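Local coordinates for protein Abbfa_003403 (Acinetobacter baumannii, PDB 4ZXH) that acts as a four-domain nonribosomal peptide synthetase whose condensation, adenylation, carrier and thioesterase domains probably assemble and release a small peptide product, at residues Q30-T35 with S1027-A1032; Y219-V224 with D347-P352; Q226-S231 with N422-S427; D907-A912 with V937-I942. All blocks are in the same frame, centred on the assembly; numbering follows the deposited sequence.

Contact 1. Residues Q30-T35 with S1027-A1032; sequences QRLEPT and SVALLA
Leu32 meets the start of helix 1028-1033 through two torsions: chi1 of -164° swings CG opposite the backbone N, and chi2 of 61° then turns the CD1 methyl across the gap. CD1 comes down on the backbone of the first helical turn, with Val1028 C 3.8 Å away, and finds a branch of Val1028 there, CD1 to CG2 being 3.9 Å. A turn further on, the methyl CB of Ala1032 lies 4.3 Å from the same CD1.

Val1028 answers from its own side. Its chi1 of -75° sets CG2 between the backbone N and the carbonyl carbon, where the methyl fits alongside helix 21-32 and reaches Arg31 CB at 4.1 Å. The small Ala1029 lets the backbones draw close, with its CB 3.6 Å from Leu32 O near the end of that helix. Ser1027 prepares this surface as the N-cap, its OG accepting from Leu1030 N at 3.3 Å.

In the same helix as Leu32, Gln30 OE1 is hydrogen-bonded to NE2 of His146, the first histidine of the HHxxxD sequence that marks condensation domains, while Val1028 and Leu1031 lean on helix 1008-1022 of the carrier. The side chain of Leu32 itself lies about 6 Å from the bound 4'-phosphopantetheine.

No hydrogen bond crosses between 30-35 and 1027-1032, and the buried area of 181 Å² is small. This is a worked example of docking by methyl groups close to the bound pantetheine: shape-dependent but lightly held, as is consistent with a carrier that has to leave again to serve other domains.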
loop_
_atom_site.group_PDB
_atom_site.type_symbol
_atom_site.label_atom_id
_atom_site.label_comp_id
_atom_site.label_asym_id
_atom_site.label_seq_id
_atom_site.Cartn_x
_atom_site.Cartn_y
_atom_site.Cartn_z
ATOM N N GLN A 30 -1.663 16.326 11.730
ATOM C CA GLN A 30 -2.918 16.379 12.485
ATOM C C GLN A 30 -4.139 16.718 11.626
ATOM O O GLN A 30 -5.227 16.205 11.897
ATOM C CB GLN A 30 -2.829 17.377 13.637
ATOM C CG GLN A 30 -3.879 17.140 14.722
ATOM C CD GLN A 30 -3.695 15.791 15.404
ATOM O OE1 GLN A 30 -2.661 15.529 15.998
ATOM N NE2 GLN A 30 -4.699 14.936 15.322
ATOM N N ARG A 31 -3.986 17.579 10.617
ATOM C CA ARG A 31 -5.083 17.800 9.652
ATOM C C ARG A 31 -5.301 16.563 8.799
ATOM O O ARG A 31 -6.427 16.201 8.478
ATOM C CB ARG A 31 -4.822 19.004 8.734
ATOM C CG ARG A 31 -5.199 20.318 9.353
ATOM C CD ARG A 31 -6.672 20.346 9.722
ATOM N NE ARG A 31 -7.462 21.025 8.705
ATOM C CZ ARG A 31 -7.728 22.327 8.732
ATOM N NH1 ARG A 31 -7.270 23.053 9.736
ATOM N NH2 ARG A 31 -8.445 22.900 7.773
ATOM N N LEU A 32 -4.206 15.928 8.420
ATOM C CA LEU A 32 -4.267 14.793 7.524
ATOM C C LEU A 32 -5.032 13.638 8.169
ATOM O O LEU A 32 -5.853 12.991 7.527
ATOM C CB LEU A 32 -2.863 14.367 7.147
ATOM C CG LEU A 32 -2.731 13.452 5.952
ATOM C CD1 LEU A 32 -3.271 14.159 4.710
ATOM C CD2 LEU A 32 -1.267 13.101 5.804
ATOM N N GLU A 33 -4.780 13.396 9.449
ATOM C CA GLU A 33 -5.496 12.344 10.163
ATOM C C GLU A 33 -6.040 12.894 11.486
ATOM O O GLU A 33 -5.346 12.877 12.492
ATOM C CB GLU A 33 -4.571 11.137 10.389
ATOM C CG GLU A 33 -5.215 10.000 11.132
ATOM C CD GLU A 33 -6.629 9.740 10.660
ATOM O OE1 GLU A 33 -6.811 9.309 9.493
ATOM O OE2 GLU A 33 -7.560 10.013 11.452
ATOM N N PRO A 34 -7.281 13.411 11.481
ATOM C CA PRO A 34 -7.755 14.152 12.656
ATOM C C PRO A 34 -7.866 13.342 13.941
ATOM O O PRO A 34 -7.779 13.958 14.994
ATOM C CB PRO A 34 -9.125 14.652 12.208
ATOM C CG PRO A 34 -8.978 14.819 10.745
ATOM C CD PRO A 34 -8.159 13.630 10.320
ATOM N N THR A 35 -8.006 12.018 13.872
ATOM C CA THR A 35 -8.046 11.196 15.092
ATOM C C THR A 35 -6.652 10.879 15.647
ATOM O O THR A 35 -6.508 10.126 16.605
ATOM C CB THR A 35 -8.765 9.853 14.871
ATOM O OG1 THR A 35 -7.849 8.914 14.295
ATOM C CG2 THR A 35 -9.971 10.025 13.989
ATOM N N SER A 1027 -10.796 17.811 2.423
ATOM C CA SER A 1027 -9.688 17.638 3.348
ATOM C C SER A 1027 -8.389 17.448 2.584
ATOM O O SER A 1027 -8.419 17.098 1.412
ATOM C CB SER A 1027 -9.942 16.453 4.279
ATOM O OG SER A 1027 -10.502 15.353 3.586
ATOM N N VAL A 1028 -7.253 17.690 3.241
ATOM C CA VAL A 1028 -5.972 17.373 2.625
ATOM C C VAL A 1028 -5.887 15.857 2.477
ATOM O O VAL A 1028 -5.183 15.339 1.595
ATOM C CB VAL A 1028 -4.777 17.928 3.434
ATOM C CG1 VAL A 1028 -4.655 19.430 3.241
ATOM C CG2 VAL A 1028 -4.944 17.634 4.890
ATOM N N ALA A 1029 -6.649 15.146 3.307
ATOM C CA ALA A 1029 -6.708 13.697 3.207
ATOM C C ALA A 1029 -7.317 13.280 1.873
ATOM O O ALA A 1029 -6.819 12.354 1.224
ATOM C CB ALA A 1029 -7.487 13.102 4.364
ATOM N N LEU A 1030 -8.388 13.965 1.468
ATOM C CA LEU A 1030 -9.019 13.711 0.171
ATOM C C LEU A 1030 -8.072 14.028 -0.977
ATOM O O LEU A 1030 -8.032 13.301 -1.970
ATOM C CB LEU A 1030 -10.308 14.517 0.015
ATOM C CG LEU A 1030 -11.471 13.859 0.755
ATOM C CD1 LEU A 1030 -12.725 14.743 0.832
ATOM C CD2 LEU A 1030 -11.775 12.540 0.078
ATOM N N LEU A 1031 -7.292 15.094 -0.839
ATOM C CA LEU A 1031 -6.345 15.439 -1.898
ATOM C C LEU A 1031 -5.185 14.447 -1.973
ATOM O O LEU A 1031 -4.657 14.159 -3.044
ATOM C CB LEU A 1031 -5.799 16.851 -1.703
ATOM C CG LEU A 1031 -4.703 17.248 -2.686
ATOM C CD1 LEU A 1031 -5.232 17.210 -4.087
ATOM C CD2 LEU A 1031 -4.194 18.630 -2.352
ATOM N N ALA A 1032 -4.779 13.924 -0.829
ATOM C CA ALA A 1032 -3.650 12.998 -0.801
ATOM C C ALA A 1032 -3.972 11.710 -1.479
ATOM O O ALA A 1032 -3.115 11.008 -2.016
ATOM C CB ALA A 1032 -3.237 12.742 0.607
#

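Contact 2. Residues Y219-V224 with D347-P352; sequences YPRPAV and DGSINP. With PNS (4'-phosphopantetheine), chain B.
Packing comes first: Arg221, its chain extended to CD and bent only at chi3 (-63°), runs past Ser349 and reaches Ile350. CD lies 3.6 Å from Ser349 OG, and Ile350 CG2 sits over one face of the guanidinium, toward its rim, 3.5 Å from NH2. Ser349 O lies at the edge of the same group, near its plane.

Among polar contacts, a CA-H...O approach links Val224 CA with Gly348 O at 3.3 Å. Segment 347-352 shapes itself by an Asx turn, Ser349 N giving to Asp347 OD1 over 3.0 Å, within a type I turn from Asp347 to Ile350. The polar end of Arg221 looks elsewhere, to Tyr935 OH through NE and to Asp402 in a salt bridge through NH2; Asp347 OD2 accepts from Tyr935 N.

Ligand binding falls to Asn351, just after the turn. Its OD1 accepts from N36 of the 4'-phosphopantetheine at 3.0 Å, while Ser1008 and Arg346 also bond this cofactor.

No conventional hydrogen bond joins 219-224 to 347-352, and packing holds the loop pair, while Arg221, Asp347 OD2 and Asn351 tie it to Asp402, the cofactor and Tyr935 in the C-terminal part of the adenylation domain, consistent with a contact that depends on how the domains are arranged.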
loop_
_atom_site.group_PDB
_atom_site.type_symbol
_atom_site.label_atom_id
_atom_site.label_comp_id
_atom_site.label_asym_id
_atom_site.label_seq_id
_atom_site.Cartn_x
_atom_site.Cartn_y
_atom_site.Cartn_z
ATOM N N TYR A 219 1.877 -7.967 10.009
ATOM C CA TYR A 219 0.590 -7.704 9.385
ATOM C C TYR A 219 0.816 -6.899 8.120
ATOM O O TYR A 219 1.833 -6.225 7.995
ATOM C CB TYR A 219 -0.333 -6.955 10.354
ATOM C CG TYR A 219 -0.323 -7.540 11.745
ATOM C CD1 TYR A 219 -0.813 -8.824 11.978
ATOM C CD2 TYR A 219 0.182 -6.822 12.828
ATOM C CE1 TYR A 219 -0.795 -9.381 13.253
ATOM C CE2 TYR A 219 0.201 -7.380 14.107
ATOM C CZ TYR A 219 -0.289 -8.663 14.306
ATOM O OH TYR A 219 -0.279 -9.241 15.560
ATOM N N PRO A 220 -0.122 -6.973 7.166
ATOM C CA PRO A 220 -0.016 -6.142 5.961
ATOM C C PRO A 220 -0.198 -4.646 6.255
ATOM O O PRO A 220 -1.098 -4.244 7.004
ATOM C CB PRO A 220 -1.150 -6.670 5.075
ATOM C CG PRO A 220 -2.116 -7.295 6.023
ATOM C CD PRO A 220 -1.275 -7.886 7.108
ATOM N N ARG A 221 0.660 -3.827 5.665
ATOM C CA ARG A 221 0.611 -2.392 5.891
ATOM C C ARG A 221 -0.690 -1.777 5.342
ATOM O O ARG A 221 -1.041 -1.973 4.171
ATOM C CB ARG A 221 1.835 -1.723 5.256
ATOM C CG ARG A 221 2.019 -0.296 5.679
ATOM C CD ARG A 221 3.078 0.401 4.846
ATOM N NE ARG A 221 4.381 -0.215 5.028
ATOM C CZ ARG A 221 5.219 0.104 6.008
ATOM N NH1 ARG A 221 6.383 -0.517 6.096
ATOM N NH2 ARG A 221 4.885 1.033 6.900
ATOM N N PRO A 222 -1.418 -1.036 6.188
ATOM C CA PRO A 222 -2.655 -0.354 5.771
ATOM C C PRO A 222 -2.398 0.714 4.724
ATOM O O PRO A 222 -1.325 1.323 4.716
ATOM C CB PRO A 222 -3.173 0.281 7.066
ATOM C CG PRO A 222 -2.518 -0.503 8.156
ATOM C CD PRO A 222 -1.166 -0.894 7.629
ATOM N N ALA A 223 -3.380 0.951 3.858
ATOM C CA ALA A 223 -3.204 1.918 2.783
ATOM C C ALA A 223 -2.986 3.327 3.335
ATOM O O ALA A 223 -2.179 4.092 2.799
ATOM C CB ALA A 223 -4.392 1.879 1.843
ATOM N N VAL A 224 -3.693 3.673 4.406
ATOM C CA VAL A 224 -3.494 4.981 5.035
ATOM C C VAL A 224 -3.156 4.852 6.532
ATOM O O VAL A 224 -3.884 4.242 7.306
ATOM C CB VAL A 224 -4.734 5.901 4.839
ATOM C CG1 VAL A 224 -4.499 7.231 5.462
ATOM C CG2 VAL A 224 -5.010 6.098 3.372
ATOM N N ASP A 347 3.019 8.865 -0.235
ATOM C CA ASP A 347 2.453 7.557 0.030
ATOM C C ASP A 347 1.841 7.613 1.442
ATOM O O ASP A 347 2.547 7.727 2.434
ATOM C CB ASP A 347 3.565 6.499 -0.117
ATOM C CG ASP A 347 3.091 5.065 0.109
ATOM O OD1 ASP A 347 2.126 4.835 0.871
ATOM O OD2 ASP A 347 3.738 4.152 -0.458
ATOM N N GLY A 348 0.520 7.545 1.519
ATOM C CA GLY A 348 -0.214 7.733 2.760
ATOM C C GLY A 348 -0.060 6.629 3.790
ATOM O O GLY A 348 -0.661 6.676 4.869
ATOM N N SER A 349 0.766 5.643 3.468
ATOM C CA SER A 349 0.959 4.494 4.333
ATOM C C SER A 349 2.209 4.623 5.189
ATOM O O SER A 349 2.400 3.852 6.129
ATOM C CB SER A 349 1.072 3.237 3.489
ATOM O OG SER A 349 2.285 3.286 2.771
ATOM N N ILE A 350 3.086 5.552 4.811
ATOM C CA ILE A 350 4.368 5.717 5.479
ATOM C C ILE A 350 4.691 7.178 5.686
ATOM O O ILE A 350 4.253 8.042 4.933
ATOM C CB ILE A 350 5.545 5.089 4.682
ATOM C CG1 ILE A 350 5.676 5.751 3.298
ATOM C CG2 ILE A 350 5.375 3.589 4.567
ATOM C CD1 ILE A 350 6.868 5.288 2.488
ATOM N N ASN A 351 5.475 7.457 6.713
ATOM C CA ASN A 351 6.072 8.772 6.810
ATOM C C ASN A 351 7.179 8.894 5.751
ATOM O O ASN A 351 7.978 7.977 5.582
ATOM C CB ASN A 351 6.616 9.013 8.213
ATOM C CG ASN A 351 7.253 10.366 8.346
ATOM O OD1 ASN A 351 6.563 11.376 8.500
ATOM N ND2 ASN A 351 8.578 10.405 8.269
ATOM N N PRO A 352 7.202 10.010 5.009
ATOM C CA PRO A 352 8.173 10.250 3.931
ATOM C C PRO A 352 9.625 10.077 4.370
ATOM O O PRO A 352 9.931 10.479 5.492
ATOM C CB PRO A 352 7.910 11.706 3.545
ATOM C CG PRO A 352 6.484 11.928 3.892
ATOM C CD PRO A 352 6.198 11.087 5.111
HETATM O O23 PNS B . 4.267 15.202 2.191
HETATM P P24 PNS B . 4.504 16.660 2.487
HETATM O O25 PNS B . 5.237 17.488 1.467
HETATM O O27 PNS B . 5.365 16.676 3.851
HETATM C C28 PNS B . 4.890 16.006 5.014
HETATM C C29 PNS B . 5.868 16.246 6.151
HETATM C C30 PNS B . 5.954 17.765 6.309
HETATM C C31 PNS B . 7.230 15.659 5.778
HETATM C C32 PNS B . 5.358 15.546 7.419
HETATM O O33 PNS B . 4.940 14.224 7.039
HETATM C C34 PNS B . 6.432 15.517 8.490
HETATM O O35 PNS B . 6.903 16.546 8.974
HETATM N N36 PNS B . 6.861 14.338 8.919
HETATM C C37 PNS B . 7.888 14.207 9.940
HETATM C C38 PNS B . 7.279 13.437 11.110
HETATM C C39 PNS B . 7.888 13.911 12.394
HETATM O O40 PNS B . 8.164 15.091 12.557
HETATM N N41 PNS B . 8.083 12.950 13.285
HETATM C C42 PNS B . 8.640 13.065 14.612
HETATM C C43 PNS B . 8.905 11.615 14.960
HETATM S S44 PNS B . 10.639 11.285 14.618
#

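Contact 3. Residues Q226-S231 with N422-S427; sequences QHKGSS and NTDLFS
Thr423 lays its CG2 methyl against Ser230, CG2 to CB being 3.6 Å, and over the peptide of Gly229, whose carbonyl carbon C is 3.8 Å from that methyl. Its chi1 of 58° sets OG1 between the backbone N and the carbonyl carbon, 3.8 Å from Lys228 CB, and so leaves CG2 facing Ser230. One threonine thus spans three successive residues of segment 226-231 with its two branches.

The backbone adds a modest tie: Thr423 N gives a weak hydrogen bond of 3.3 Å to Lys228 O. That carbonyl also faces Asn422 OD1, but both oxygens are acceptors and no bond joins them. The amide oxygen finds its donor within its own segment instead. With CG anti to the backbone N (chi1 -176°), OD1 accepts from Asp424 N at 2.9 Å, the donor lying in the carbonyl plane. This closes an Asx turn, and Asn422 O strengthens the bend by taking both Leu425 N and Phe426 N.

Charge contributes loosely. Lys228 NZ stands 4.2 Å from Asp424 OD2, beyond salt-bridge range, so any attraction is probably weak and long-range. Gln226 brings only its CB near that carboxylate, its amide being turned back to Val224 O.

Further along, Ser427 caps helix 428-447 by accepting from Ser430 N. The contact therefore covers the point where strand 414-422 gives way, through a turn, to a helix, beside the start of edge strand 229-235. It is an example of an Asx turn taking over at the end of a strand, here in the four-stranded mixed sheet of the condensation domain, whose fold is related to the CoA-dependent acyltransferases.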
loop_
_atom_site.group_PDB
_atom_site.type_symbol
_atom_site.label_atom_id
_atom_site.label_comp_id
_atom_site.label_asym_id
_atom_site.label_seq_id
_atom_site.Cartn_x
_atom_site.Cartn_y
_atom_site.Cartn_z
ATOM N N GLN A 226 -2.654 5.022 10.348
ATOM C CA GLN A 226 -3.645 5.330 11.400
ATOM C C GLN A 226 -3.064 5.811 12.749
ATOM O O GLN A 226 -3.820 6.153 13.678
ATOM C CB GLN A 226 -4.517 4.100 11.672
ATOM C CG GLN A 226 -5.480 3.749 10.567
ATOM C CD GLN A 226 -6.445 4.877 10.283
ATOM O OE1 GLN A 226 -7.149 5.346 11.180
ATOM N NE2 GLN A 226 -6.469 5.336 9.033
ATOM N N HIS A 227 -1.736 5.830 12.849
ATOM C CA HIS A 227 -1.028 6.308 14.031
ATOM C C HIS A 227 -1.480 5.609 15.306
ATOM O O HIS A 227 -1.591 6.236 16.359
ATOM C CB HIS A 227 -1.185 7.828 14.182
ATOM C CG HIS A 227 -0.651 8.604 13.018
ATOM N ND1 HIS A 227 0.694 8.846 12.839
ATOM C CD2 HIS A 227 -1.278 9.165 11.960
ATOM C CE1 HIS A 227 0.874 9.534 11.728
ATOM N NE2 HIS A 227 -0.307 9.742 11.174
ATOM N N LYS A 228 -1.752 4.314 15.207
ATOM C CA LYS A 228 -1.942 3.493 16.401
ATOM C C LYS A 228 -0.591 2.907 16.807
ATOM O O LYS A 228 0.096 2.295 15.993
ATOM C CB LYS A 228 -2.943 2.351 16.160
ATOM C CG LYS A 228 -4.345 2.755 15.733
ATOM C CD LYS A 228 -5.288 1.564 15.913
ATOM C CE LYS A 228 -6.685 1.817 15.359
ATOM N NZ LYS A 228 -6.689 1.832 13.866
ATOM N N GLY A 229 -0.197 3.077 18.057
ATOM C CA GLY A 229 1.045 2.473 18.496
ATOM C C GLY A 229 0.968 1.885 19.886
ATOM O O GLY A 229 -0.075 1.944 20.546
ATOM N N SER A 230 2.085 1.324 20.333
ATOM C CA SER A 230 2.206 0.842 21.695
ATOM C C SER A 230 3.647 1.030 22.138
ATOM O O SER A 230 4.484 1.449 21.341
ATOM C CB SER A 230 1.781 -0.621 21.797
ATOM O OG SER A 230 1.975 -1.095 23.117
ATOM N N SER A 231 3.941 0.721 23.398
ATOM C CA SER A 231 5.253 1.031 23.986
ATOM C C SER A 231 5.751 -0.128 24.804
ATOM O O SER A 231 4.978 -0.728 25.537
ATOM C CB SER A 231 5.190 2.268 24.893
ATOM O OG SER A 231 4.653 3.400 24.229
ATOM N N ASN A 422 4.431 0.485 15.913
ATOM C CA ASN A 422 3.121 0.593 15.285
ATOM C C ASN A 422 2.381 -0.750 15.346
ATOM O O ASN A 422 2.834 -1.726 14.744
ATOM C CB ASN A 422 3.331 1.066 13.844
ATOM C CG ASN A 422 2.046 1.320 13.096
ATOM O OD1 ASN A 422 1.051 0.601 13.244
ATOM N ND2 ASN A 422 2.071 2.343 12.249
ATOM N N THR A 423 1.251 -0.803 16.052
ATOM C CA THR A 423 0.535 -2.069 16.271
ATOM C C THR A 423 -0.283 -2.583 15.071
ATOM O O THR A 423 -0.968 -3.605 15.170
ATOM C CB THR A 423 -0.429 -1.974 17.469
ATOM O OG1 THR A 423 -1.371 -0.914 17.253
ATOM C CG2 THR A 423 0.323 -1.714 18.719
ATOM N N ASP A 424 -0.228 -1.884 13.948
ATOM C CA ASP A 424 -0.838 -2.407 12.725
ATOM C C ASP A 424 0.208 -3.156 11.898
ATOM O O ASP A 424 -0.118 -3.859 10.948
ATOM C CB ASP A 424 -1.475 -1.288 11.891
ATOM C CG ASP A 424 -2.805 -0.802 12.468
ATOM O OD1 ASP A 424 -3.350 -1.444 13.392
ATOM O OD2 ASP A 424 -3.321 0.225 11.976
ATOM N N LEU A 425 1.468 -3.014 12.283
ATOM C CA LEU A 425 2.560 -3.668 11.587
ATOM C C LEU A 425 3.200 -4.780 12.422
ATOM O O LEU A 425 3.566 -5.835 11.895
ATOM C CB LEU A 425 3.614 -2.638 11.203
ATOM C CG LEU A 425 3.025 -1.419 10.499
ATOM C CD1 LEU A 425 4.136 -0.511 10.006
ATOM C CD2 LEU A 425 2.118 -1.843 9.360
ATOM N N PHE A 426 3.327 -4.543 13.724
ATOM C CA PHE A 426 4.039 -5.468 14.594
ATOM C C PHE A 426 3.200 -5.999 15.751
ATOM O O PHE A 426 2.328 -5.306 16.293
ATOM C CB PHE A 426 5.288 -4.788 15.133
ATOM C CG PHE A 426 6.240 -4.366 14.063
ATOM C CD1 PHE A 426 6.911 -5.317 13.305
ATOM C CD2 PHE A 426 6.453 -3.027 13.794
ATOM C CE1 PHE A 426 7.795 -4.939 12.293
ATOM C CE2 PHE A 426 7.339 -2.633 12.793
ATOM C CZ PHE A 426 8.010 -3.591 12.046
ATOM N N SER A 427 3.465 -7.245 16.120
ATOM C CA SER A 427 2.816 -7.858 17.270
ATOM C C SER A 427 3.579 -7.496 18.548
ATOM O O SER A 427 4.718 -7.025 18.483
ATOM C CB SER A 427 2.750 -9.373 17.094
ATOM O OG SER A 427 4.052 -9.947 17.179
#

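Contact 4. Residues D907-A912 with V937-I942; sequences DQKLVA and VPSAFI
The Phe941 ring is approached obliquely by the methyl of Ala912, with CB 3.9 Å from CD1; Ile921, Lys925 and Leu928 of helix 921-931 also touch the Phe941 side chain. The setting is a beta-alpha-beta crossover: strand 907-916, that helix, then strand 940-943, which returns parallel to the first, their short axes 23° apart. Pro938, a puckered ring rather than a flat one, joins the same side and puts its CG 3.9 Å from Ala912 CB. The alanine methyl thus touches both rings, which approach it from directions roughly at right angles, and helix 880-888 also packs on this face, touching Leu910, Ala912 and Pro938.

On the other face Val911 and Ala940 both touch Phe965. There Val911, with CG1 anti to the backbone N (chi1 -167°), directs that methyl toward Ile942, meeting CD1 at 4.0 Å. Before the paired residues, Lys909 runs its aliphatic chain alongside Ser939, CB to OG being 3.9 Å.

The ladder shows how a parallel pair opens. Leu910 O accepts from Ser939 N at 3.0 Å and more weakly from Ala940 N, as the incoming chain settles into strand form. Regular pairing follows at Ala912, which uses both its backbone groups on strand 940-943. Its N gives a 2.8 Å bond to Ala940 O, and its O accepts from Ile942 N at 2.9 Å.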
loop_
_atom_site.group_PDB
_atom_site.type_symbol
_atom_site.label_atom_id
_atom_site.label_comp_id
_atom_site.label_asym_id
_atom_site.label_seq_id
_atom_site.Cartn_x
_atom_site.Cartn_y
_atom_site.Cartn_z
ATOM N N ASP A 907 15.566 -1.165 -13.890
ATOM C CA ASP A 907 14.367 -0.737 -13.179
ATOM C C ASP A 907 13.295 -1.838 -13.121
ATOM O O ASP A 907 13.111 -2.596 -14.077
ATOM C CB ASP A 907 13.810 0.546 -13.810
ATOM C CG ASP A 907 12.574 1.072 -13.081
ATOM O OD1 ASP A 907 12.664 1.421 -11.876
ATOM O OD2 ASP A 907 11.516 1.166 -13.735
ATOM N N GLN A 908 12.611 -1.920 -11.977
ATOM C CA GLN A 908 11.649 -2.988 -11.711
ATOM C C GLN A 908 10.243 -2.421 -11.512
ATOM O O GLN A 908 10.068 -1.341 -10.942
ATOM C CB GLN A 908 12.059 -3.801 -10.478
ATOM C CG GLN A 908 13.500 -4.284 -10.488
ATOM C CD GLN A 908 14.499 -3.185 -10.112
ATOM O OE1 GLN A 908 14.141 -2.183 -9.474
ATOM N NE2 GLN A 908 15.753 -3.355 -10.537
ATOM N N LYS A 909 9.244 -3.153 -11.997
ATOM C CA LYS A 909 7.855 -2.738 -11.880
ATOM C C LYS A 909 6.950 -3.940 -11.632
ATOM O O LYS A 909 7.267 -5.067 -12.021
ATOM C CB LYS A 909 7.397 -2.005 -13.139
ATOM C CG LYS A 909 7.915 -0.587 -13.329
ATOM C CD LYS A 909 7.415 -0.068 -14.692
ATOM C CE LYS A 909 7.788 1.382 -14.997
ATOM N NZ LYS A 909 7.099 2.366 -14.110
ATOM N N LEU A 910 5.823 -3.677 -10.980
ATOM C CA LEU A 910 4.800 -4.674 -10.678
ATOM C C LEU A 910 3.789 -4.828 -11.796
ATOM O O LEU A 910 3.338 -3.827 -12.351
ATOM C CB LEU A 910 4.065 -4.280 -9.404
ATOM C CG LEU A 910 4.907 -4.394 -8.152
ATOM C CD1 LEU A 910 4.149 -3.776 -6.990
ATOM C CD2 LEU A 910 5.156 -5.840 -7.915
ATOM N N VAL A 911 3.421 -6.080 -12.095
ATOM C CA VAL A 911 2.396 -6.443 -13.096
ATOM C C VAL A 911 1.290 -7.258 -12.460
ATOM O O VAL A 911 1.561 -8.227 -11.738
ATOM C CB VAL A 911 2.971 -7.306 -14.230
ATOM C CG1 VAL A 911 1.995 -7.398 -15.400
ATOM C CG2 VAL A 911 4.284 -6.758 -14.675
ATOM N N ALA A 912 0.046 -6.916 -12.743
ATOM C CA ALA A 912 -1.056 -7.713 -12.224
ATOM C C ALA A 912 -1.804 -8.406 -13.342
ATOM O O ALA A 912 -2.347 -7.744 -14.233
ATOM C CB ALA A 912 -2.011 -6.844 -11.416
ATOM N N VAL A 937 1.039 -0.661 -5.532
ATOM C CA VAL A 937 0.077 -0.548 -6.622
ATOM C C VAL A 937 0.726 -0.816 -7.970
ATOM O O VAL A 937 1.626 -0.076 -8.370
ATOM C CB VAL A 937 -0.559 0.836 -6.681
ATOM C CG1 VAL A 937 -1.464 0.937 -7.919
ATOM C CG2 VAL A 937 -1.316 1.119 -5.405
ATOM N N PRO A 938 0.270 -1.871 -8.674
ATOM C CA PRO A 938 0.877 -2.320 -9.936
ATOM C C PRO A 938 0.912 -1.241 -10.998
ATOM O O PRO A 938 0.019 -0.397 -11.054
ATOM C CB PRO A 938 -0.027 -3.478 -10.367
ATOM C CG PRO A 938 -0.535 -4.022 -9.094
ATOM C CD PRO A 938 -0.770 -2.807 -8.220
ATOM N N SER A 939 1.949 -1.275 -11.826
ATOM C CA SER A 939 2.085 -0.339 -12.937
ATOM C C SER A 939 1.388 -0.851 -14.204
ATOM O O SER A 939 1.258 -0.101 -15.161
ATOM C CB SER A 939 3.555 -0.079 -13.245
ATOM O OG SER A 939 4.300 0.085 -12.058
ATOM N N ALA A 940 0.953 -2.117 -14.208
ATOM C CA ALA A 940 0.299 -2.708 -15.381
ATOM C C ALA A 940 -0.719 -3.796 -15.016
ATOM O O ALA A 940 -0.531 -4.557 -14.072
ATOM C CB ALA A 940 1.337 -3.263 -16.336
ATOM N N PHE A 941 -1.806 -3.833 -15.776
ATOM C CA PHE A 941 -2.906 -4.769 -15.559
ATOM C C PHE A 941 -3.197 -5.467 -16.868
ATOM O O PHE A 941 -3.370 -4.822 -17.892
ATOM C CB PHE A 941 -4.154 -4.047 -15.052
ATOM C CG PHE A 941 -3.982 -3.432 -13.689
ATOM C CD1 PHE A 941 -4.472 -4.075 -12.555
ATOM C CD2 PHE A 941 -3.321 -2.212 -13.537
ATOM C CE1 PHE A 941 -4.310 -3.506 -11.286
ATOM C CE2 PHE A 941 -3.146 -1.640 -12.272
ATOM C CZ PHE A 941 -3.642 -2.287 -11.143
ATOM N N ILE A 942 -3.224 -6.788 -16.834
ATOM C CA ILE A 942 -3.455 -7.583 -18.022
ATOM C C ILE A 942 -4.575 -8.576 -17.731
ATOM O O ILE A 942 -4.514 -9.300 -16.732
ATOM C CB ILE A 942 -2.171 -8.332 -18.442
ATOM C CG1 ILE A 942 -1.057 -7.345 -18.756
ATOM C CG2 ILE A 942 -2.411 -9.221 -19.649
ATOM C CD1 ILE A 942 0.271 -8.029 -18.955
#

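Contacts 1 to 4 show how a multidomain synthetase combines contacts within and between domains. Contacts 2 and 3, centres about 12 Å apart, both lie in the condensation domain; their segments alternate along the chain and touch where Tyr219 and Arg221 meet 422-427. Contact 1 joins helix 21-32 of that domain to the carrier, closing a loop that encloses the other three. It touches contact 3 through Glu33, its centre about 14 Å from that of contact 2, which holds Asn351 and Pro352 of the pantetheine pocket. Contact 4, about 19 Å from contact 2 between centres, is in the adenylation C-terminal domain. Tyr935, just ahead of 937-942, bonds Arg221 and Asp347, tying this domain to contact 2.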